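PDB 3QA9: CoA binding domain protein from Escherichia coli, which is of unknown function but is built around a CoA-binding domain of Rossmann-like fold, a five-stranded parallel sheet flanked by helices. Local coordinates for residues Arg13-Arg18 / Ala99-Phe104; Arg89-Ala94 / Ala114-Glu119. One frame throughout, in Å; residues are numbered along the deposited sequence.

In the fold
The two contacts lie on opposite faces of one five-stranded parallel sheet, their centres about 14 Å apart, with strand 101-104 between them. Contact 1 sets helix 9-18 against Val101 and Trp103. Contact 2 pairs helices 87-97 and 111-119, and that layer meets the other side of the strand through Val102 and Phe104. Along the chain the segments alternate, 13-18, 89-94, 99-104 and 114-119, so the strand of contact 1 falls between the two helices of contact 2. The layers meet directly where Val102 CG2 lies 4.1 Å from Ala94 CB. Together they describe the helix-sheet-helix sandwich of a Rossmann-like domain.

Contact 1. Residues Arg13-Arg18 / Ala99-Phe104; sequences REILTR and AKVVWF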
# COMPACT_ATOMS: atom_id res chain seq x y z
N ARG A 13 3.82 11.69 -6.71
CA ARG A 13 4.61 12.44 -5.75
C ARG A 13 3.70 12.97 -4.65
O ARG A 13 4.03 12.93 -3.47
CB ARG A 13 5.34 13.61 -6.44
CG ARG A 13 6.39 14.26 -5.54
CD ARG A 13 6.98 15.54 -6.15
NE ARG A 13 5.93 16.53 -6.38
CZ ARG A 13 5.30 17.23 -5.44
NH1 ARG A 13 5.61 17.08 -4.16
NH2 ARG A 13 4.33 18.05 -5.79
N GLU A 14 2.54 13.49 -5.05
CA GLU A 14 1.59 14.03 -4.09
C GLU A 14 1.08 12.98 -3.12
O GLU A 14 0.95 13.21 -1.93
CB GLU A 14 0.41 14.68 -4.82
CG GLU A 14 0.80 15.97 -5.51
CD GLU A 14 -0.34 16.65 -6.26
OE1 GLU A 14 -1.49 16.53 -5.81
OE2 GLU A 14 -0.08 17.30 -7.28
N ILE A 15 0.80 11.80 -3.65
CA ILE A 15 0.31 10.71 -2.81
C ILE A 15 1.33 10.33 -1.75
O ILE A 15 1.00 10.17 -0.57
CB ILE A 15 -0.00 9.47 -3.67
CG1 ILE A 15 -1.23 9.76 -4.55
CG2 ILE A 15 -0.23 8.27 -2.79
CD1 ILE A 15 -1.46 8.70 -5.62
N LEU A 16 2.59 10.20 -2.16
CA LEU A 16 3.66 9.83 -1.24
C LEU A 16 4.00 10.91 -0.24
O LEU A 16 4.43 10.62 0.88
CB LEU A 16 4.92 9.47 -2.03
CG LEU A 16 4.83 8.23 -2.91
CD1 LEU A 16 6.11 8.11 -3.72
CD2 LEU A 16 4.61 6.99 -2.05
N THR A 17 3.81 12.17 -0.63
CA THR A 17 4.12 13.26 0.27
C THR A 17 2.99 13.60 1.23
O THR A 17 3.24 13.94 2.38
CB THR A 17 4.50 14.52 -0.51
OG1 THR A 17 3.45 14.88 -1.40
CG2 THR A 17 5.73 14.29 -1.29
N ARG A 18 1.76 13.50 0.77
CA ARG A 18 0.62 13.86 1.61
C ARG A 18 0.06 12.81 2.56
O ARG A 18 -0.47 13.15 3.62
CB ARG A 18 -0.50 14.40 0.72
CG ARG A 18 -0.06 15.58 -0.13
CD ARG A 18 -1.19 16.11 -1.00
NE ARG A 18 -0.74 17.21 -1.84
CZ ARG A 18 -1.52 17.87 -2.70
NH1 ARG A 18 -2.79 17.53 -2.83
NH2 ARG A 18 -1.02 18.86 -3.43
N ALA A 99 -10.27 4.88 3.29
CA ALA A 99 -8.94 5.15 2.78
C ALA A 99 -9.10 6.04 1.56
O ALA A 99 -10.19 6.18 1.03
CB ALA A 99 -8.23 3.86 2.39
N LYS A 100 -8.00 6.64 1.13
CA LYS A 100 -8.01 7.55 -0.01
C LYS A 100 -7.40 6.96 -1.26
O LYS A 100 -7.73 7.34 -2.37
CB LYS A 100 -7.23 8.82 0.34
CG LYS A 100 -7.69 9.53 1.58
CD LYS A 100 -9.09 10.06 1.36
CE LYS A 100 -9.53 10.97 2.48
NZ LYS A 100 -9.51 10.22 3.74
N VAL A 101 -6.49 6.01 -1.07
CA VAL A 101 -5.77 5.40 -2.17
C VAL A 101 -5.60 3.91 -2.06
O VAL A 101 -5.40 3.37 -1.00
CB VAL A 101 -4.36 6.02 -2.24
CG1 VAL A 101 -3.50 5.31 -3.31
CG2 VAL A 101 -4.46 7.51 -2.51
N VAL A 102 -5.72 3.25 -3.20
CA VAL A 102 -5.46 1.83 -3.25
C VAL A 102 -4.28 1.69 -4.18
O VAL A 102 -4.36 2.05 -5.35
CB VAL A 102 -6.64 1.04 -3.80
CG1 VAL A 102 -6.18 -0.35 -4.10
CG2 VAL A 102 -7.77 1.01 -2.79
N TRP A 103 -3.17 1.19 -3.65
CA TRP A 103 -1.95 1.02 -4.42
C TRP A 103 -1.70 -0.46 -4.74
O TRP A 103 -1.46 -1.26 -3.85
CB TRP A 103 -0.76 1.60 -3.64
CG TRP A 103 0.53 1.73 -4.40
CD1 TRP A 103 1.23 0.72 -5.00
CD2 TRP A 103 1.31 2.92 -4.59
NE1 TRP A 103 2.39 1.21 -5.55
CE2 TRP A 103 2.47 2.55 -5.30
CE3 TRP A 103 1.15 4.26 -4.19
CZ2 TRP A 103 3.46 3.48 -5.66
CZ3 TRP A 103 2.14 5.18 -4.55
CH2 TRP A 103 3.28 4.78 -5.27
N PHE A 104 -1.79 -0.81 -6.02
CA PHE A 104 -1.54 -2.18 -6.45
C PHE A 104 -0.06 -2.36 -6.80
O PHE A 104 0.41 -1.82 -7.81
CB PHE A 104 -2.36 -2.53 -7.70
CG PHE A 104 -3.85 -2.51 -7.49
CD1 PHE A 104 -4.56 -1.32 -7.59
CD2 PHE A 104 -4.54 -3.69 -7.25
CE1 PHE A 104 -5.96 -1.31 -7.45
CE2 PHE A 104 -5.93 -3.69 -7.11
CZ PHE A 104 -6.64 -2.50 -7.22
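Ile15 meets the strand through its CG2 methyl, which faces two residues at once: it lies 4.3 Å from Val101 CG2 and equally far from Trp103 CZ3. Relative to the indole this methyl sits at the ring edge, close to the ring plane, and touches both side chains from the helix side. The next residue, Leu16, starts out along the flank of the helix, but its end comes nearer the strand; with CG anti to its carbonyl carbon (chi1 -66°), CD2 comes to 4.0 Å from Trp103 CZ3 and 4.1 Å from Trp103 CH2. The leucine and tryptophan side chains cross at about a right angle. The indole thus offers the far end of its six-membered ring to the helix, while NE1 is hydrogen-bonded to the carbonyl oxygen of Arg128.

All four touching residues are buried, and the contact is wholly apolar, covering 171 Å² in total. The short axes stay 11.4 Å apart at 114°, so the helix runs across the strand and side chains alone bridge the gap. Within the sheet, strand 101-104 lies between strands 77-80 and 123-126; Ile15 also reaches Ile123 and Val125 on the latter, and helix 130-137 packs Met130 and Glu133 against both Leu16 and Trp103.

Contact 2. Residues Arg89-Ala94 / Ala114-Glu119; sequences RFVVYA and ARQAKE
Val91 and Ala117 are the nearest pair of CA atoms, 6.2 Å apart, between two helices that run nearly parallel, with short axes 9.4 Å apart and only 9° between their directions. At this ordinary spacing the small methyl of Ala117 is what Val91 meets. Val91 points toward the partner helix, and its CG1, anti to the backbone N (chi1 161°), lies 3.8 Å from Ala117 CB and 3.9 Å from Ala117 N. One methyl therefore packs on both the side chain and the backbone of the alanine.

Farther from the sheet, Val92 meets the amide of Gln116. Its CG2 lies 3.8 Å from Gln116 NE2, with Gln116 OE1 almost as near. The methyl comes obliquely, from above the amide plane, at the outer end of the group where OE1 and NE2 lie. Gln116 gets there by an extended chain, with CG anti to its backbone N (chi1 -170°) and CD continuing straight on. This is van der Waals contact at the exposed margin of the interface, whereas Val91 and Ala117 are buried.

Both helices are the links of successive beta-alpha-beta crossovers: helix 87-97 joins strand 77-80 to strand 101-104, and helix 111-119 joins that strand to 123-126. They lie side by side on one face of the sheet, with Ala94 on Val78 and Val102, Ala114 on Phe104, and Ala117 on Ile124.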
# COMPACT_ATOMS: atom_id res chain seq x y z
N ARG A 89 -11.64 -7.85 -2.16
CA ARG A 89 -11.91 -7.90 -0.73
C ARG A 89 -11.28 -6.73 0.02
O ARG A 89 -11.94 -6.00 0.75
CB ARG A 89 -11.35 -9.23 -0.24
CG ARG A 89 -11.61 -9.65 1.16
CD ARG A 89 -11.17 -11.13 1.29
NE ARG A 89 -9.93 -11.34 2.04
CZ ARG A 89 -9.01 -12.27 1.77
NH1 ARG A 89 -9.13 -13.11 0.75
NH2 ARG A 89 -7.97 -12.40 2.58
N PHE A 90 -9.99 -6.54 -0.19
CA PHE A 90 -9.28 -5.47 0.47
C PHE A 90 -9.72 -4.11 -0.02
O PHE A 90 -9.66 -3.13 0.72
CB PHE A 90 -7.80 -5.70 0.29
CG PHE A 90 -7.39 -7.02 0.82
CD1 PHE A 90 -7.13 -8.08 -0.03
CD2 PHE A 90 -7.21 -7.20 2.19
CE1 PHE A 90 -6.80 -9.33 0.47
CE2 PHE A 90 -6.88 -8.43 2.71
CZ PHE A 90 -6.63 -9.50 1.84
N VAL A 91 -10.19 -4.05 -1.25
CA VAL A 91 -10.69 -2.79 -1.77
C VAL A 91 -12.00 -2.42 -1.07
O VAL A 91 -12.20 -1.28 -0.70
CB VAL A 91 -10.93 -2.89 -3.26
CG1 VAL A 91 -11.87 -1.77 -3.72
CG2 VAL A 91 -9.61 -2.79 -3.96
N VAL A 92 -12.88 -3.40 -0.91
CA VAL A 92 -14.16 -3.14 -0.24
C VAL A 92 -13.87 -2.64 1.17
O VAL A 92 -14.51 -1.71 1.66
CB VAL A 92 -15.02 -4.41 -0.15
CG1 VAL A 92 -16.21 -4.16 0.78
CG2 VAL A 92 -15.50 -4.79 -1.54
N TYR A 93 -12.90 -3.28 1.81
CA TYR A 93 -12.51 -2.88 3.14
C TYR A 93 -11.89 -1.51 3.17
O TYR A 93 -12.12 -0.74 4.10
CB TYR A 93 -11.55 -3.90 3.73
CG TYR A 93 -12.31 -5.10 4.18
CD1 TYR A 93 -13.57 -4.93 4.71
CD2 TYR A 93 -11.79 -6.38 4.09
CE1 TYR A 93 -14.31 -5.97 5.15
CE2 TYR A 93 -12.53 -7.46 4.54
CZ TYR A 93 -13.80 -7.23 5.06
OH TYR A 93 -14.58 -8.23 5.57
N ALA A 94 -11.12 -1.19 2.14
CA ALA A 94 -10.48 0.11 2.05
C ALA A 94 -11.54 1.19 1.93
O ALA A 94 -11.39 2.29 2.46
CB ALA A 94 -9.55 0.16 0.84
N ALA A 114 -10.09 -2.44 -9.09
CA ALA A 114 -9.68 -1.04 -9.29
C ALA A 114 -10.88 -0.16 -9.61
O ALA A 114 -11.03 0.93 -9.05
CB ALA A 114 -8.65 -0.95 -10.42
N ARG A 115 -11.73 -0.63 -10.50
CA ARG A 115 -12.91 0.13 -10.89
C ARG A 115 -13.84 0.37 -9.70
O ARG A 115 -14.35 1.47 -9.51
CB ARG A 115 -13.64 -0.59 -12.03
CG ARG A 115 -14.94 0.06 -12.55
CD ARG A 115 -14.74 1.50 -13.06
NE ARG A 115 -13.73 1.63 -14.12
CZ ARG A 115 -13.98 1.54 -15.43
NH1 ARG A 115 -15.20 1.33 -15.87
NH2 ARG A 115 -12.98 1.70 -16.29
N GLN A 116 -14.03 -0.65 -8.88
CA GLN A 116 -14.88 -0.49 -7.71
C GLN A 116 -14.32 0.61 -6.80
O GLN A 116 -15.05 1.46 -6.31
CB GLN A 116 -14.97 -1.82 -6.96
CG GLN A 116 -16.00 -1.80 -5.87
CD GLN A 116 -16.15 -3.15 -5.24
OE1 GLN A 116 -15.29 -4.02 -5.39
NE2 GLN A 116 -17.25 -3.35 -4.53
N ALA A 117 -13.02 0.60 -6.57
CA ALA A 117 -12.41 1.63 -5.74
C ALA A 117 -12.60 3.00 -6.38
O ALA A 117 -12.98 3.96 -5.70
CB ALA A 117 -10.94 1.37 -5.57
N LYS A 118 -12.34 3.09 -7.68
CA LYS A 118 -12.50 4.35 -8.38
C LYS A 118 -13.90 4.90 -8.26
O LYS A 118 -14.10 6.09 -8.05
CB LYS A 118 -12.13 4.20 -9.85
CG LYS A 118 -10.66 4.20 -10.04
CD LYS A 118 -10.25 3.95 -11.46
CE LYS A 118 -9.91 5.22 -12.18
NZ LYS A 118 -9.47 4.89 -13.57
N GLU A 119 -14.88 4.02 -8.41
CA GLU A 119 -16.27 4.42 -8.32
C GLU A 119 -16.61 4.96 -6.95
O GLU A 119 -17.45 5.85 -6.82
CB GLU A 119 -17.19 3.24 -8.66
CG GLU A 119 -17.18 2.85 -10.14
CD GLU A 119 -17.74 3.94 -11.04
OE1 GLU A 119 -18.85 4.44 -10.76
OE2 GLU A 119 -17.07 4.29 -12.03